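Local coordinates for oligopeptide-binding protein AppA (Bacillus subtilis, PDB 1XOC) that binds oligopeptides such as tetra- and pentapeptides and hands them to an ABC permease that can serve sporulation and genetic competence, at residues Ala44-Glu49 with Pro506-Tyr511; Ile237-Val242 with Glu514-Ala519. All coordinates share one frame; numbering follows the deposited sequence.

Interaction 1 of 2, residues Ala44-Glu49 with Pro506-Tyr511. With ZN (zinc ion), chain O.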
# COMPACT_ATOMS: atom_id res chain seq x y z
N ALA A 44 -4.61 1.05 5.73
CA ALA A 44 -5.65 1.43 6.66
C ALA A 44 -5.35 2.81 7.24
O ALA A 44 -6.24 3.67 7.36
CB ALA A 44 -5.77 0.39 7.76
N SER A 45 -4.11 3.03 7.66
CA SER A 45 -3.66 4.36 8.10
C SER A 45 -3.86 5.36 6.99
O SER A 45 -4.40 6.43 7.23
CB SER A 45 -2.21 4.32 8.59
OG SER A 45 -2.01 3.38 9.67
N THR A 46 -3.48 5.00 5.80
CA THR A 46 -3.55 5.93 4.69
C THR A 46 -5.02 6.32 4.39
O THR A 46 -5.32 7.47 4.03
CB THR A 46 -2.83 5.39 3.45
OG1 THR A 46 -1.45 5.18 3.77
CG2 THR A 46 -2.86 6.36 2.29
N ASP A 47 -5.95 5.37 4.50
CA ASP A 47 -7.37 5.68 4.31
C ASP A 47 -7.84 6.82 5.22
O ASP A 47 -8.60 7.72 4.77
CB ASP A 47 -8.27 4.47 4.60
CG ASP A 47 -8.28 3.42 3.51
OD1 ASP A 47 -7.95 3.72 2.32
OD2 ASP A 47 -8.70 2.30 3.88
N ILE A 48 -7.45 6.78 6.48
CA ILE A 48 -7.89 7.81 7.41
C ILE A 48 -7.17 9.15 7.11
O ILE A 48 -7.79 10.23 7.13
CB ILE A 48 -7.68 7.36 8.83
CG1 ILE A 48 -8.39 6.03 9.06
CG2 ILE A 48 -8.16 8.43 9.81
CD1 ILE A 48 -9.86 6.08 8.99
N GLU A 49 -5.85 9.08 6.86
CA GLU A 49 -5.07 10.27 6.51
C GLU A 49 -5.67 11.06 5.35
O GLU A 49 -5.71 12.29 5.38
CB GLU A 49 -3.64 9.84 6.13
CG GLU A 49 -2.83 9.33 7.31
CD GLU A 49 -1.55 8.63 6.89
OE1 GLU A 49 -1.25 8.57 5.69
OE2 GLU A 49 -0.81 8.13 7.77
N PRO A 506 -8.81 2.98 -8.40
CA PRO A 506 -8.20 1.66 -8.18
C PRO A 506 -7.25 1.54 -6.99
O PRO A 506 -6.89 0.39 -6.61
CB PRO A 506 -7.49 1.41 -9.51
CG PRO A 506 -7.11 2.76 -9.96
CD PRO A 506 -8.29 3.62 -9.63
N LYS A 507 -6.88 2.67 -6.40
CA LYS A 507 -5.99 2.73 -5.26
C LYS A 507 -6.63 3.24 -3.97
O LYS A 507 -6.40 2.68 -2.87
CB LYS A 507 -4.76 3.57 -5.62
CG LYS A 507 -3.74 3.58 -4.47
CD LYS A 507 -2.47 4.35 -4.79
CE LYS A 507 -1.58 4.50 -3.54
NZ LYS A 507 -0.94 3.23 -3.16
N ARG A 508 -7.40 4.32 -4.07
CA ARG A 508 -8.05 4.91 -2.90
C ARG A 508 -9.53 4.54 -2.83
O ARG A 508 -10.36 5.10 -3.57
CB ARG A 508 -7.90 6.43 -2.89
CG ARG A 508 -6.54 6.96 -2.60
CD ARG A 508 -6.38 7.36 -1.13
NE ARG A 508 -6.44 6.22 -0.23
CZ ARG A 508 -5.46 5.33 -0.08
NH1 ARG A 508 -4.34 5.45 -0.77
NH2 ARG A 508 -5.61 4.31 0.76
N ASP A 509 -9.88 3.60 -1.96
CA ASP A 509 -11.26 3.09 -1.87
C ASP A 509 -12.26 4.17 -1.55
O ASP A 509 -13.40 4.11 -1.98
CB ASP A 509 -11.38 1.96 -0.82
CG ASP A 509 -10.84 0.65 -1.32
OD1 ASP A 509 -10.34 0.60 -2.48
OD2 ASP A 509 -10.96 -0.34 -0.56
N LEU A 510 -11.81 5.14 -0.78
CA LEU A 510 -12.67 6.25 -0.34
C LEU A 510 -12.32 7.53 -1.09
O LEU A 510 -12.56 8.63 -0.61
CB LEU A 510 -12.55 6.43 1.17
CG LEU A 510 -12.81 5.16 2.00
CD1 LEU A 510 -12.68 5.40 3.51
CD2 LEU A 510 -14.19 4.57 1.68
N TYR A 511 -11.84 7.41 -2.32
CA TYR A 511 -11.48 8.57 -3.10
C TYR A 511 -12.65 9.56 -3.18
O TYR A 511 -13.73 9.20 -3.59
CB TYR A 511 -11.07 8.17 -4.52
CG TYR A 511 -10.73 9.35 -5.44
CD1 TYR A 511 -9.59 10.11 -5.24
CD2 TYR A 511 -11.55 9.68 -6.49
CE1 TYR A 511 -9.28 11.18 -6.10
CE2 TYR A 511 -11.26 10.75 -7.32
CZ TYR A 511 -10.12 11.49 -7.09
OH TYR A 511 -9.79 12.57 -7.89
ZN ZN O . -9.04 0.85 2.11
O HOH W 1 -9.25 5.54 0.59
O HOH W 2 -8.12 2.21 -0.14
O HOH W 3 -10.70 -0.87 1.68
O HOH W 4 -11.29 0.99 2.84
O HOH W 5 -7.13 -0.13 2.59

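Interaction 2 of 2, residues Ile237-Val242 with Glu514-Ala519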
# COMPACT_ATOMS: atom_id res chain seq x y z
N ILE A 237 -22.98 -2.20 8.64
CA ILE A 237 -22.08 -1.42 7.80
C ILE A 237 -22.78 -1.25 6.46
O ILE A 237 -23.68 -2.03 6.12
CB ILE A 237 -20.68 -2.07 7.61
CG1 ILE A 237 -20.73 -3.40 6.87
CG2 ILE A 237 -20.00 -2.25 8.98
CD1 ILE A 237 -19.36 -4.01 6.57
N ASN A 238 -22.36 -0.23 5.71
CA ASN A 238 -22.98 0.03 4.42
C ASN A 238 -21.99 0.29 3.30
O ASN A 238 -22.41 0.67 2.19
CB ASN A 238 -24.02 1.15 4.53
CG ASN A 238 -23.47 2.43 5.08
OD1 ASN A 238 -22.30 2.70 5.02
ND2 ASN A 238 -24.35 3.27 5.60
N PHE A 239 -20.70 0.04 3.54
CA PHE A 239 -19.67 0.16 2.50
C PHE A 239 -18.57 -0.85 2.80
O PHE A 239 -18.05 -0.88 3.92
CB PHE A 239 -19.13 1.59 2.47
CG PHE A 239 -18.27 1.90 1.26
CD1 PHE A 239 -16.92 1.53 1.23
CD2 PHE A 239 -18.81 2.54 0.14
CE1 PHE A 239 -16.12 1.82 0.13
CE2 PHE A 239 -18.03 2.81 -1.00
CZ PHE A 239 -16.68 2.43 -1.02
N PHE A 240 -18.24 -1.70 1.82
CA PHE A 240 -17.31 -2.81 2.08
C PHE A 240 -16.79 -3.38 0.78
O PHE A 240 -17.55 -3.50 -0.18
CB PHE A 240 -18.01 -3.91 2.91
CG PHE A 240 -17.08 -4.97 3.40
CD1 PHE A 240 -15.99 -4.62 4.16
CD2 PHE A 240 -17.24 -6.28 3.05
CE1 PHE A 240 -15.10 -5.60 4.60
CE2 PHE A 240 -16.31 -7.27 3.47
CZ PHE A 240 -15.27 -6.92 4.23
N ASN A 241 -15.51 -3.80 0.78
CA ASN A 241 -14.90 -4.55 -0.32
C ASN A 241 -15.20 -6.02 -0.13
O ASN A 241 -14.53 -6.72 0.66
CB ASN A 241 -13.39 -4.31 -0.32
CG ASN A 241 -12.70 -4.86 -1.58
OD1 ASN A 241 -13.30 -5.52 -2.44
ND2 ASN A 241 -11.40 -4.58 -1.67
N VAL A 242 -16.23 -6.49 -0.80
CA VAL A 242 -16.70 -7.86 -0.65
C VAL A 242 -15.76 -8.85 -1.31
O VAL A 242 -15.44 -8.71 -2.50
CB VAL A 242 -18.10 -8.03 -1.32
CG1 VAL A 242 -18.59 -9.45 -1.20
CG2 VAL A 242 -19.08 -7.02 -0.73
N GLU A 514 -15.81 13.04 0.20
CA GLU A 514 -16.48 14.34 0.46
C GLU A 514 -17.47 14.76 -0.62
O GLU A 514 -18.27 15.68 -0.39
CB GLU A 514 -15.43 15.43 0.68
CG GLU A 514 -14.46 15.64 -0.46
CD GLU A 514 -13.19 14.75 -0.43
OE1 GLU A 514 -13.14 13.63 0.17
OE2 GLU A 514 -12.20 15.20 -1.02
N LYS A 515 -17.43 14.11 -1.79
CA LYS A 515 -18.32 14.43 -2.87
C LYS A 515 -19.46 13.43 -3.03
O LYS A 515 -20.32 13.61 -3.89
CB LYS A 515 -17.56 14.45 -4.20
CG LYS A 515 -16.28 15.27 -4.27
CD LYS A 515 -16.45 16.70 -3.90
CE LYS A 515 -15.09 17.39 -3.85
NZ LYS A 515 -15.20 18.79 -3.36
N TRP A 516 -19.46 12.36 -2.26
CA TRP A 516 -20.51 11.36 -2.35
C TRP A 516 -21.72 11.83 -1.55
O TRP A 516 -21.59 12.53 -0.55
CB TRP A 516 -20.06 10.03 -1.74
CG TRP A 516 -18.79 9.43 -2.25
CD1 TRP A 516 -17.99 9.90 -3.26
CD2 TRP A 516 -18.13 8.26 -1.74
NE1 TRP A 516 -16.90 9.06 -3.42
CE2 TRP A 516 -16.95 8.07 -2.48
CE3 TRP A 516 -18.42 7.37 -0.70
CZ2 TRP A 516 -16.08 6.99 -2.24
CZ3 TRP A 516 -17.55 6.32 -0.46
CH2 TRP A 516 -16.40 6.14 -1.21
N TRP A 517 -22.90 11.43 -1.98
CA TRP A 517 -24.12 11.81 -1.29
C TRP A 517 -25.16 10.72 -1.43
O TRP A 517 -25.10 9.88 -2.33
CB TRP A 517 -24.64 13.16 -1.78
CG TRP A 517 -24.84 13.31 -3.27
CD1 TRP A 517 -23.86 13.54 -4.22
CD2 TRP A 517 -26.06 13.31 -3.95
NE1 TRP A 517 -24.41 13.65 -5.44
CE2 TRP A 517 -25.77 13.53 -5.32
CE3 TRP A 517 -27.38 13.14 -3.55
CZ2 TRP A 517 -26.75 13.57 -6.29
CZ3 TRP A 517 -28.36 13.19 -4.50
CH2 TRP A 517 -28.05 13.41 -5.87
N LEU A 518 -26.11 10.73 -0.50
CA LEU A 518 -27.20 9.78 -0.51
C LEU A 518 -28.47 10.46 -1.03
O LEU A 518 -28.96 11.42 -0.42
CB LEU A 518 -27.41 9.24 0.89
CG LEU A 518 -26.23 8.40 1.38
CD1 LEU A 518 -26.22 8.27 2.89
CD2 LEU A 518 -26.26 7.01 0.76
N ALA A 519 -28.97 9.98 -2.16
CA ALA A 519 -30.18 10.51 -2.75
C ALA A 519 -31.37 10.14 -1.87
O ALA A 519 -31.50 8.99 -1.45
CB ALA A 519 -30.35 9.95 -4.15

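Interaction 1 of 2, residues Ala44-Glu49 with Pro506-Tyr511
Arg508 and Asp47 form the salt bridge that ties the loop 506-511 to helix 43-52, and around it two waters and a zinc ion engage further polar atoms. Arg508 NH2 reaches Asp47 OD1 at 2.9 Å along a nearly straight path (N-H...O 170°). The bond lies in the plane of the guanidinium and meets Asp47 OD1 from above the carboxylate plane; the two planes are 67° apart. NH2 has a second acid outside the segments, Asp43 at the start of the same helix. The guanidinium comes back toward the helix through bends at chi2 and chi3, and Thr46 lies over one of its faces, with Thr46 CG2 3.5 Å from Arg508 NH1. That methyl stands anti to its own backbone nitrogen, leaving Thr46 OG1 beside it to bond the carbonyl oxygen of Asp42.

Two waters widen the grip. Water 1 gives a proton to Asp47 OD1 (2.8 Å) and accepts from both Arg508 NE and the backbone nitrogen of Leu510. Water 2 accepts from the backbone nitrogen of Asp509 and sits 2.9 Å from Asp47 OD1. The other carboxylate oxygen, Asp47 OD2, binds the zinc ion at 2.3 Å and also meets the hydroxyl of Tyr219; waters 3, 4 and 5 are the remaining zinc ligands here. The metal and the arginine would both be expected to stabilise the negative charge of this buried aspartate.

A type I beta turn from Arg508 to Tyr511, closed by Tyr511 N to Arg508 O, presents these backbone donors. Thr46 packs on a basic side chain of the bound peptide and Lys507 NZ hydrogen-bonds its backbone, consistent with a place for the salt bridge just behind the wall of the peptide-binding cleft in a family 5 solute-binding protein.

Interaction 2 of 2, residues Ile237-Val242 with Glu514-Ala519
Phe239 and Trp516 meet through carbons of their six-membered rings, a small contact of 80 Å² that illustrates how two long aromatic side chains can join backbones lying far apart. The CA atoms of Phe239 and Trp516 are 12.2 Å from each other, and the side chains, crossing at about a right angle, span the whole interval.

The tight part is confined to four carbons. Phe239 CE2 lies 3.6 Å from Trp516 CZ3, while Phe239 CZ comes within 3.7 Å of Trp516 CH2. The ring planes are inclined by only 28°, yet their centroids stand 5.3 Å apart, so the rings are slid past one another and scarcely overlap. Phe239 extends with CG anti to its backbone nitrogen (chi1 -168°); in Trp516, CG anti to the carbonyl carbon (chi1 -54°) carries the indole toward Phe239, and chi1 and chi2 together put CZ3 and CH2 at the contact.

Packing slackens away from this buried pair. Asn238 and Leu518, both partly exposed, point toward the opposing segment, but neither side chain comes nearer to it than 6.0 Å. The amide of Asn238 is engaged instead by the backbone of Asp23 and Val25.

Neighbouring strands frame the aromatic pair. Strand 23-28 supplies Val26 against Phe239 and Leu24 against Trp516; Met493 and Met495 of strand 483-496 also pack on the phenyl ring. Tyr502 meets the indole edge-to-face and Leu499 of strand 499-500 touches it, while helix 225-234 lies against Phe240 and Val242.

Interactions 1 and 2, whose centres are 13 Å apart, are continuous through the turn 508-511. Leu510 CD2 rests 3.7 Å from Phe239 CE1, and the carbonyl oxygen Asp509 O lies 3.7 Å from Trp516 CH2, so the turn that faces helix 43-52 on one side packs on the aromatic pair as well. Tyr511 O also approaches Trp516 NE1, at 3.2 Å. The zinc ion of interaction 1 is 7.4 Å from Phe239 CE1. The bound peptide touches Thr46 and Lys507 of interaction 1; in interaction 2 its contact is with Asn241, beside the aromatic pair in sequence, which packs against one of its aromatic side chains.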